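Local coordinates for protein putative glycerophosphodiester phosphodiesterase (Galdieria sulphuraria, PDB 2O55) that is a putative member of the glycerophosphodiester phosphodiesterase family, built on a TIM-barrel fold, at residues Leu31-Tyr39 with Ile102-Lys110; Ser214-Asp225 with Val238-Pro246. All coordinates share one frame; numbering follows the deposited sequence.

Contact 1. Residues Leu31-Tyr39 with Ile102-Lys110; sequences LCMERNIPY and IEEQKFNLK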
loop_
_atom_site.group_PDB
_atom_site.type_symbol
_atom_site.label_atom_id
_atom_site.label_comp_id
_atom_site.label_asym_id
_atom_site.label_seq_id
_atom_site.Cartn_x
_atom_site.Cartn_y
_atom_site.Cartn_z
ATOM N N LEU A 31 -13.158 0.649 -9.279
ATOM C CA LEU A 31 -13.570 2.053 -9.276
ATOM C C LEU A 31 -12.401 3.012 -9.432
ATOM O O LEU A 31 -12.530 4.046 -10.085
ATOM C CB LEU A 31 -14.417 2.412 -8.037
ATOM C CG LEU A 31 -15.918 2.016 -8.017
ATOM C CD1 LEU A 31 -16.642 2.634 -6.830
ATOM C CD2 LEU A 31 -16.662 2.348 -9.303
ATOM N N CYS A 32 -11.251 2.660 -8.866
ATOM C CA CYS A 32 -10.074 3.517 -8.971
ATOM C C CYS A 32 -9.528 3.594 -10.395
ATOM O O CYS A 32 -9.019 4.643 -10.826
ATOM C CB CYS A 32 -8.982 3.035 -8.031
ATOM S SG CYS A 32 -9.239 3.476 -6.323
HETATM N N MSE A 33 -9.623 2.485 -11.119
HETATM C CA MSE A 33 -9.171 2.457 -12.502
HETATM C C MSE A 33 -10.126 3.291 -13.333
HETATM O O MSE A 33 -9.726 4.287 -13.914
HETATM C CB MSE A 33 -9.048 1.025 -13.011
HETATM C CG MSE A 33 -8.182 0.171 -12.106
HETATM SE SE MSE A 33 -8.386 -1.730 -12.417
HETATM C CE MSE A 33 -6.999 -1.885 -13.815
ATOM N N GLU A 34 -11.397 2.903 -13.345
ATOM C CA GLU A 34 -12.450 3.698 -13.951
ATOM C C GLU A 34 -12.271 5.219 -13.803
ATOM O O GLU A 34 -12.366 5.950 -14.780
ATOM C CB GLU A 34 -13.787 3.292 -13.359
ATOM C CG GLU A 34 -14.351 2.016 -13.910
ATOM C CD GLU A 34 -15.776 1.809 -13.460
ATOM O OE1 GLU A 34 -16.285 2.605 -12.638
ATOM O OE2 GLU A 34 -16.401 0.846 -13.928
ATOM N N ARG A 35 -12.021 5.696 -12.586
ATOM C CA ARG A 35 -11.837 7.137 -12.334
ATOM C C ARG A 35 -10.440 7.606 -12.758
ATOM O O ARG A 35 -10.030 8.727 -12.459
ATOM C CB ARG A 35 -12.075 7.439 -10.855
ATOM C CG ARG A 35 -13.436 6.991 -10.359
ATOM C CD ARG A 35 -14.423 8.116 -10.448
ATOM N NE ARG A 35 -15.789 7.712 -10.135
ATOM C CZ ARG A 35 -16.539 8.297 -9.210
ATOM N NH1 ARG A 35 -16.054 9.307 -8.499
ATOM N NH2 ARG A 35 -17.775 7.879 -9.003
ATOM N N ASN A 36 -9.730 6.714 -13.448
ATOM C CA ASN A 36 -8.376 6.936 -13.972
ATOM C C ASN A 36 -7.319 7.384 -12.909
ATOM O O ASN A 36 -6.518 8.294 -13.165
ATOM C CB ASN A 36 -8.404 7.833 -15.251
ATOM C CG ASN A 36 -9.192 7.186 -16.472
ATOM O OD1 ASN A 36 -8.832 6.120 -16.959
ATOM N ND2 ASN A 36 -10.226 7.883 -16.975
ATOM N N ILE A 37 -7.310 6.734 -11.734
ATOM C CA ILE A 37 -6.299 7.051 -10.686
ATOM C C ILE A 37 -5.078 6.089 -10.657
ATOM O O ILE A 37 -5.221 4.898 -10.446
ATOM C CB ILE A 37 -6.903 7.318 -9.232
ATOM C CG1 ILE A 37 -7.069 6.040 -8.446
ATOM C CG2 ILE A 37 -8.231 8.130 -9.229
ATOM C CD1 ILE A 37 -6.609 6.215 -7.047
ATOM N N PRO A 38 -3.866 6.632 -10.834
ATOM C CA PRO A 38 -2.772 5.829 -11.376
ATOM C C PRO A 38 -2.243 4.720 -10.487
ATOM O O PRO A 38 -1.677 3.765 -11.011
ATOM C CB PRO A 38 -1.672 6.867 -11.644
ATOM C CG PRO A 38 -1.953 7.954 -10.725
ATOM C CD PRO A 38 -3.436 8.002 -10.506
ATOM N N TYR A 39 -2.415 4.854 -9.172
ATOM C CA TYR A 39 -1.873 3.914 -8.176
ATOM C C TYR A 39 -2.905 3.549 -7.138
ATOM O O TYR A 39 -3.756 4.384 -6.814
ATOM C CB TYR A 39 -0.742 4.564 -7.392
ATOM C CG TYR A 39 0.537 4.724 -8.150
ATOM C CD1 TYR A 39 0.871 5.931 -8.742
ATOM C CD2 TYR A 39 1.420 3.678 -8.255
ATOM C CE1 TYR A 39 2.056 6.083 -9.436
ATOM C CE2 TYR A 39 2.593 3.811 -8.955
ATOM C CZ TYR A 39 2.911 5.011 -9.540
ATOM O OH TYR A 39 4.096 5.116 -10.227
ATOM N N ILE A 102 -7.223 -6.703 -13.056
ATOM C CA ILE A 102 -6.415 -5.716 -13.751
ATOM C C ILE A 102 -6.139 -6.164 -15.190
ATOM O O ILE A 102 -6.166 -5.346 -16.120
ATOM C CB ILE A 102 -5.110 -5.397 -12.947
ATOM C CG1 ILE A 102 -5.454 -4.694 -11.636
ATOM C CG2 ILE A 102 -4.188 -4.475 -13.716
ATOM C CD1 ILE A 102 -4.299 -4.592 -10.672
ATOM N N GLU A 103 -5.921 -7.468 -15.360
ATOM C CA GLU A 103 -5.558 -8.056 -16.653
ATOM C C GLU A 103 -6.654 -8.001 -17.698
ATOM O O GLU A 103 -6.356 -7.871 -18.877
ATOM C CB GLU A 103 -5.095 -9.511 -16.484
ATOM C CG GLU A 103 -3.765 -9.804 -17.185
ATOM C CD GLU A 103 -2.630 -8.890 -16.666
ATOM O OE1 GLU A 103 -2.360 -8.907 -15.439
ATOM O OE2 GLU A 103 -2.019 -8.148 -17.480
ATOM N N GLU A 104 -7.912 -8.116 -17.266
ATOM C CA GLU A 104 -9.072 -8.068 -18.165
ATOM C C GLU A 104 -9.370 -6.636 -18.545
ATOM O O GLU A 104 -10.002 -6.376 -19.571
ATOM C CB GLU A 104 -10.296 -8.649 -17.484
ATOM C CG GLU A 104 -10.178 -10.119 -17.144
ATOM C CD GLU A 104 -11.293 -10.584 -16.223
ATOM O OE1 GLU A 104 -11.591 -9.885 -15.226
ATOM O OE2 GLU A 104 -11.876 -11.653 -16.494
ATOM N N GLN A 105 -8.919 -5.724 -17.679
ATOM C CA GLN A 105 -8.947 -4.272 -17.878
ATOM C C GLN A 105 -7.833 -3.834 -18.869
ATOM O O GLN A 105 -7.021 -4.661 -19.285
ATOM C CB GLN A 105 -8.801 -3.599 -16.502
ATOM C CG GLN A 105 -8.248 -2.193 -16.505
ATOM C CD GLN A 105 -9.308 -1.129 -16.831
ATOM O OE1 GLN A 105 -10.133 -0.793 -15.977
ATOM N NE2 GLN A 105 -9.277 -0.589 -18.060
ATOM N N LYS A 106 -7.816 -2.556 -19.267
ATOM C CA LYS A 106 -6.703 -1.986 -20.053
ATOM C C LYS A 106 -5.906 -0.802 -19.410
ATOM O O LYS A 106 -4.889 -0.357 -19.951
ATOM C CB LYS A 106 -7.180 -1.626 -21.459
ATOM C CG LYS A 106 -7.470 -2.829 -22.306
ATOM C CD LYS A 106 -6.780 -2.671 -23.643
ATOM C CE LYS A 106 -7.202 -3.724 -24.654
ATOM N NZ LYS A 106 -8.334 -3.228 -25.470
ATOM N N PHE A 107 -6.363 -0.314 -18.264
ATOM C CA PHE A 107 -5.710 0.779 -17.542
ATOM C C PHE A 107 -4.423 0.312 -16.848
ATOM O O PHE A 107 -4.429 -0.652 -16.068
ATOM C CB PHE A 107 -6.694 1.353 -16.523
ATOM C CG PHE A 107 -6.181 2.537 -15.782
ATOM C CD1 PHE A 107 -6.242 3.803 -16.341
ATOM C CD2 PHE A 107 -5.656 2.399 -14.515
ATOM C CE1 PHE A 107 -5.768 4.914 -15.662
ATOM C CE2 PHE A 107 -5.178 3.516 -13.812
ATOM C CZ PHE A 107 -5.235 4.774 -14.396
ATOM N N ASN A 108 -3.324 0.995 -17.139
ATOM C CA ASN A 108 -2.034 0.697 -16.533
ATOM C C ASN A 108 -1.934 1.098 -15.035
ATOM O O ASN A 108 -1.066 1.870 -14.616
ATOM C CB ASN A 108 -0.921 1.322 -17.376
ATOM C CG ASN A 108 0.459 0.796 -17.021
ATOM O OD1 ASN A 108 0.648 -0.385 -16.768
ATOM N ND2 ASN A 108 1.434 1.685 -17.007
ATOM N N LEU A 109 -2.842 0.570 -14.221
ATOM C CA LEU A 109 -2.745 0.702 -12.775
ATOM C C LEU A 109 -1.436 0.112 -12.293
ATOM O O LEU A 109 -1.022 -0.956 -12.743
ATOM C CB LEU A 109 -3.879 -0.059 -12.092
ATOM C CG LEU A 109 -4.013 0.064 -10.568
ATOM C CD1 LEU A 109 -4.377 1.491 -10.176
ATOM C CD2 LEU A 109 -5.058 -0.902 -10.054
ATOM N N LYS A 110 -0.780 0.823 -11.386
ATOM C CA LYS A 110 0.362 0.278 -10.671
ATOM C C LYS A 110 -0.078 0.103 -9.225
ATOM O O LYS A 110 -1.065 0.714 -8.813
ATOM C CB LYS A 110 1.567 1.201 -10.778
ATOM C CG LYS A 110 1.879 1.649 -12.196
ATOM C CD LYS A 110 3.223 2.329 -12.285
ATOM C CE LYS A 110 3.537 2.673 -13.726
ATOM N NZ LYS A 110 4.102 4.045 -13.809
#
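The side chain of M33, a selenomethionine on the last turns of helix 26-34, fills the gap to the segment that leaves helix 95-104. It packs mainly against apolar groups. CG lies 3.9 Å from CD2 of L109, the two side chains meeting at about a right angle, and CB sits 4.0 Å from CD2 of F107. The methyl CE points toward I102, but its exact position in the model is doubtful.

F107 is the second packing element. Its phenyl ring is carried across to the turn after the helix by an extended first torsion (chi1 -176°). M33 O stands over the centre of one ring face, 4.2 Å above the plane, while P38 CA meets the rim near the ring plane, 4.0 Å from CZ. The amide of N36 is turned 42° from the ring, and its OD1 approaches obliquely.

CD1 of L109 approaches the carbonyl oxygens of I37 and P38, lying 3.5 Å from I37 O. Beyond it, Y39 and K110 lie side by side on the same face of the sheet, and CB of K110 comes obliquely to CE2 of the tyrosine.

One backbone hydrogen bond crosses the contact: K110 N donates to P38 O at 3.1 Å, almost straight (173°) and in the carbonyl plane. It opens the parallel pairing of strands 39-46 and 110-115, which K110 continues with a backbone bond to I40. Within 31-39, N36 has positive phi and is the C-prime residue of a Schellman motif, I37 N bonding to C32 O. Two helices that end side by side and feed adjacent parallel strands are what the repeating beta-alpha architecture of a TIM barrel produces.

Contact 2. Residues Ser214-Asp225 with Val238-Pro246; sequences SVTVWMPWIFDD and VDLICSNYP. With SO4 (sulfate ion), chain B.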
loop_
_atom_site.group_PDB
_atom_site.type_symbol
_atom_site.label_atom_id
_atom_site.label_comp_id
_atom_site.label_asym_id
_atom_site.label_seq_id
_atom_site.Cartn_x
_atom_site.Cartn_y
_atom_site.Cartn_z
ATOM N N SER A 214 12.270 8.517 -4.235
ATOM C CA SER A 214 10.950 9.142 -4.290
ATOM C C SER A 214 10.297 9.252 -2.898
ATOM O O SER A 214 10.540 8.432 -2.021
ATOM C CB SER A 214 10.034 8.406 -5.267
ATOM O OG SER A 214 9.044 7.659 -4.586
ATOM N N VAL A 215 9.472 10.282 -2.704
ATOM C CA VAL A 215 8.781 10.479 -1.431
ATOM C C VAL A 215 7.274 10.407 -1.568
ATOM O O VAL A 215 6.692 11.007 -2.487
ATOM C CB VAL A 215 9.131 11.796 -0.779
ATOM C CG1 VAL A 215 8.235 12.031 0.454
ATOM C CG2 VAL A 215 10.598 11.808 -0.415
ATOM N N THR A 216 6.664 9.672 -0.640
ATOM C CA THR A 216 5.242 9.429 -0.653
ATOM C C THR A 216 4.693 9.860 0.703
ATOM O O THR A 216 5.176 9.407 1.750
ATOM C CB THR A 216 4.988 7.946 -0.906
ATOM O OG1 THR A 216 5.597 7.571 -2.155
ATOM C CG2 THR A 216 3.495 7.613 -0.882
ATOM N N VAL A 217 3.716 10.766 0.691
ATOM C CA VAL A 217 2.983 11.078 1.915
ATOM C C VAL A 217 1.940 10.002 2.186
ATOM O O VAL A 217 1.180 9.575 1.287
ATOM C CB VAL A 217 2.266 12.419 1.835
ATOM C CG1 VAL A 217 1.569 12.702 3.147
ATOM C CG2 VAL A 217 3.258 13.515 1.521
ATOM N N TRP A 218 1.905 9.580 3.438
ATOM C CA TRP A 218 1.006 8.537 3.876
ATOM C C TRP A 218 -0.036 9.156 4.811
ATOM O O TRP A 218 0.321 9.804 5.806
ATOM C CB TRP A 218 1.822 7.439 4.572
ATOM C CG TRP A 218 1.022 6.290 5.079
ATOM C CD1 TRP A 218 0.295 6.234 6.244
ATOM C CD2 TRP A 218 0.877 5.008 4.456
ATOM N NE1 TRP A 218 -0.287 4.996 6.380
ATOM C CE2 TRP A 218 0.054 4.225 5.299
ATOM C CE3 TRP A 218 1.373 4.436 3.268
ATOM C CZ2 TRP A 218 -0.295 2.908 4.987
ATOM C CZ3 TRP A 218 1.028 3.112 2.964
ATOM C CH2 TRP A 218 0.204 2.374 3.817
HETATM N N MSE A 219 -1.321 8.984 4.483
HETATM C CA MSE A 219 -2.397 9.398 5.404
HETATM C C MSE A 219 -2.919 8.182 6.170
HETATM O O MSE A 219 -3.468 7.272 5.569
HETATM C CB MSE A 219 -3.545 10.095 4.662
HETATM C CG MSE A 219 -3.116 11.190 3.692
HETATM SE SE MSE A 219 -2.310 12.742 4.537
HETATM C CE MSE A 219 -2.318 13.900 3.018
ATOM N N PRO A 220 -2.746 8.158 7.504
ATOM C CA PRO A 220 -3.308 7.026 8.235
ATOM C C PRO A 220 -4.801 6.950 7.991
ATOM O O PRO A 220 -5.424 7.941 7.632
ATOM C CB PRO A 220 -3.055 7.384 9.698
ATOM C CG PRO A 220 -1.962 8.369 9.689
ATOM C CD PRO A 220 -2.082 9.124 8.403
ATOM N N TRP A 221 -5.381 5.782 8.179
ATOM C CA TRP A 221 -6.800 5.671 8.010
ATOM C C TRP A 221 -7.521 6.628 8.978
ATOM O O TRP A 221 -8.513 7.277 8.609
ATOM C CB TRP A 221 -7.215 4.227 8.232
ATOM C CG TRP A 221 -8.542 3.894 7.671
ATOM C CD1 TRP A 221 -9.700 3.699 8.371
ATOM C CD2 TRP A 221 -8.867 3.723 6.289
ATOM N NE1 TRP A 221 -10.728 3.414 7.508
ATOM C CE2 TRP A 221 -10.246 3.419 6.221
ATOM C CE3 TRP A 221 -8.131 3.805 5.100
ATOM C CZ2 TRP A 221 -10.906 3.185 5.001
ATOM C CZ3 TRP A 221 -8.794 3.574 3.880
ATOM C CH2 TRP A 221 -10.166 3.269 3.848
ATOM N N ILE A 222 -7.002 6.746 10.202
ATOM C CA ILE A 222 -7.596 7.634 11.222
ATOM C C ILE A 222 -7.855 9.074 10.726
ATOM O O ILE A 222 -8.728 9.753 11.245
ATOM C CB ILE A 222 -6.773 7.643 12.593
ATOM C CG1 ILE A 222 -7.605 8.251 13.743
ATOM C CG2 ILE A 222 -5.411 8.351 12.445
ATOM C CD1 ILE A 222 -6.949 8.177 15.148
ATOM N N PHE A 223 -7.114 9.506 9.715
ATOM C CA PHE A 223 -6.990 10.913 9.387
ATOM C C PHE A 223 -7.745 11.237 8.123
ATOM O O PHE A 223 -7.456 10.659 7.086
ATOM C CB PHE A 223 -5.506 11.229 9.189
ATOM C CG PHE A 223 -5.217 12.668 8.854
ATOM C CD1 PHE A 223 -5.309 13.659 9.831
ATOM C CD2 PHE A 223 -4.820 13.027 7.560
ATOM C CE1 PHE A 223 -5.032 14.979 9.521
ATOM C CE2 PHE A 223 -4.539 14.337 7.238
ATOM C CZ PHE A 223 -4.649 15.316 8.210
ATOM N N ASP A 224 -8.701 12.162 8.196
ATOM C CA ASP A 224 -9.437 12.557 7.001
ATOM C C ASP A 224 -8.727 13.704 6.304
ATOM O O ASP A 224 -8.934 14.867 6.642
ATOM C CB ASP A 224 -10.877 12.956 7.338
ATOM C CG ASP A 224 -11.758 11.762 7.733
ATOM O OD1 ASP A 224 -11.714 10.705 7.050
ATOM O OD2 ASP A 224 -12.523 11.908 8.723
ATOM N N ASP A 225 -7.891 13.385 5.324
ATOM C CA ASP A 225 -7.153 14.428 4.609
ATOM C C ASP A 225 -8.065 15.276 3.734
ATOM O O ASP A 225 -8.933 14.766 3.038
ATOM C CB ASP A 225 -5.945 13.872 3.828
ATOM C CG ASP A 225 -6.316 12.762 2.871
ATOM O OD1 ASP A 225 -7.111 11.874 3.254
ATOM O OD2 ASP A 225 -5.797 12.781 1.732
ATOM N N VAL A 238 6.364 16.507 -2.394
ATOM C CA VAL A 238 6.323 15.040 -2.428
ATOM C C VAL A 238 5.975 14.530 -3.823
ATOM O O VAL A 238 5.405 15.272 -4.632
ATOM C CB VAL A 238 5.285 14.486 -1.432
ATOM C CG1 VAL A 238 5.583 15.022 -0.051
ATOM C CG2 VAL A 238 3.859 14.856 -1.845
ATOM N N ASP A 239 6.304 13.264 -4.089
ATOM C CA ASP A 239 6.051 12.618 -5.384
ATOM C C ASP A 239 4.685 11.948 -5.468
ATOM O O ASP A 239 4.051 11.939 -6.520
ATOM C CB ASP A 239 7.156 11.612 -5.673
ATOM C CG ASP A 239 8.521 12.267 -5.688
ATOM O OD1 ASP A 239 8.787 13.113 -6.590
ATOM O OD2 ASP A 239 9.323 11.964 -4.783
ATOM N N LEU A 240 4.231 11.382 -4.353
ATOM C CA LEU A 240 2.964 10.664 -4.340
ATOM C C LEU A 240 2.261 10.981 -3.036
ATOM O O LEU A 240 2.890 11.406 -2.050
ATOM C CB LEU A 240 3.162 9.150 -4.515
ATOM C CG LEU A 240 3.900 8.582 -5.760
ATOM C CD1 LEU A 240 5.380 8.262 -5.536
ATOM C CD2 LEU A 240 3.227 7.347 -6.230
ATOM N N ILE A 241 0.941 10.835 -3.048
ATOM C CA ILE A 241 0.147 11.031 -1.846
ATOM C C ILE A 241 -0.796 9.874 -1.691
ATOM O O ILE A 241 -1.661 9.643 -2.556
ATOM C CB ILE A 241 -0.672 12.304 -1.892
ATOM C CG1 ILE A 241 0.267 13.506 -2.066
ATOM C CG2 ILE A 241 -1.547 12.381 -0.622
ATOM C CD1 ILE A 241 -0.403 14.813 -2.158
ATOM N N CYS A 242 -0.608 9.134 -0.604
ATOM C CA CYS A 242 -1.478 8.029 -0.325
ATOM C C CYS A 242 -2.644 8.608 0.460
ATOM O O CYS A 242 -2.580 8.740 1.691
ATOM C CB CYS A 242 -0.733 6.942 0.444
ATOM S SG CYS A 242 -1.627 5.374 0.525
ATOM N N SER A 243 -3.702 8.945 -0.281
ATOM C CA SER A 243 -4.854 9.710 0.208
ATOM C C SER A 243 -6.037 8.848 0.606
ATOM O O SER A 243 -6.301 7.822 -0.007
ATOM C CB SER A 243 -5.316 10.665 -0.890
ATOM O OG SER A 243 -6.420 11.453 -0.466
ATOM N N ASN A 244 -6.766 9.285 1.624
ATOM C CA ASN A 244 -8.003 8.625 2.014
ATOM C C ASN A 244 -9.165 9.179 1.213
ATOM O O ASN A 244 -10.279 8.657 1.273
ATOM C CB ASN A 244 -8.261 8.804 3.502
ATOM C CG ASN A 244 -7.127 8.263 4.366
ATOM O OD1 ASN A 244 -6.476 7.266 4.035
ATOM N ND2 ASN A 244 -6.897 8.915 5.495
ATOM N N TYR A 245 -8.903 10.240 0.456
ATOM C CA TYR A 245 -9.898 10.805 -0.436
ATOM C C TYR A 245 -9.316 11.089 -1.816
ATOM O O TYR A 245 -9.169 12.248 -2.194
ATOM C CB TYR A 245 -10.482 12.065 0.186
ATOM C CG TYR A 245 -11.173 11.742 1.474
ATOM C CD1 TYR A 245 -10.450 11.691 2.673
ATOM C CD2 TYR A 245 -12.551 11.438 1.493
ATOM C CE1 TYR A 245 -11.080 11.369 3.855
ATOM C CE2 TYR A 245 -13.193 11.119 2.666
ATOM C CZ TYR A 245 -12.451 11.082 3.850
ATOM O OH TYR A 245 -13.067 10.741 5.033
ATOM N N PRO A 246 -8.997 10.030 -2.582
ATOM C CA PRO A 246 -8.380 10.214 -3.910
ATOM C C PRO A 246 -9.204 11.092 -4.890
ATOM O O PRO A 246 -8.629 11.910 -5.640
ATOM C CB PRO A 246 -8.240 8.777 -4.440
ATOM C CG PRO A 246 -9.116 7.932 -3.576
ATOM C CD PRO A 246 -9.201 8.604 -2.259
HETATM S S SO4 B . -2.822 2.795 8.230
HETATM O O1 SO4 B . -2.005 3.969 8.478
HETATM O O2 SO4 B . -3.746 2.697 9.341
HETATM O O3 SO4 B . -3.624 3.014 7.045
HETATM O O4 SO4 B . -2.034 1.574 8.039
#
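W218 and C242 lie side by side on the same face of the sheet, on neighbouring parallel strands 214-218 and 240-243, which with helix 227-236 form a beta-alpha-beta unit of the TIM barrel. SG of C242 lies over one face of the indole, 4.5 Å from the centroid of the six-membered ring and offset toward its rim. The tryptophan directs NE1 to a bound sulfate, donating to O1 at 2.9 Å in a nearly straight bond. R13 and H56 also bind this ion, and the rings of H12 and W218 meet edge-to-face.

Around this pair the strands are joined by regular backbone bonds: V217 N to L240 O, C242 N to V217 O and M219 N to C242 O. At the start of the strands, V215 O accepts from both D239 N and L240 N. The D239 carboxylate closes that end, OD2 using its anti lone pair to take V215 N at 2.7 Å (171°); H209 is hydrogen-bonded to the same oxygen.

Past the strand ends, N244 reaches into the type I turn P220-F223. Its ND2 gives a hydrogen bond to P220 O at 2.8 Å, close to the amide plane, and F223 N reaches that carbonyl from its opposite face. H12 bonds to the other end of the amide, OD1, which should fix the rotation of the group.

D225 then positions N244. OD1 receives N244 N on its syn side at 3.1 Å, while OD2 takes the hydroxyl of S243 and also the indole NH of W230. D224, salt-bridged to K17, brings OD1 to the ring edge of Y245, where its modelled distance to the hydroxyl is implausibly short and the detail doubtful. S243 completes the network with an ST turn, its OG accepting Y245 N at 2.9 Å.

Overall arrangement
Contact 1 and contact 2 belong to the same barrel, with centres 19 Å apart, and both segments of contact 1 precede those of contact 2 in the sequence. Strand 8-12 lies between them, pairing with 39-46 on one side and 240-243 on the other. The contacts nevertheless touch directly: Y39 CE1 packs 3.6 Å from L240 CD2, and I37 CD1 lies 4.0 Å from P246 CB. Contact 1 sits at the N-terminal side of the barrel, where strands 39-46 and 110-115 begin, whereas contact 2 runs the length of its strands and on to the loops beyond their C-terminal ends, the side on which the sulfate lies.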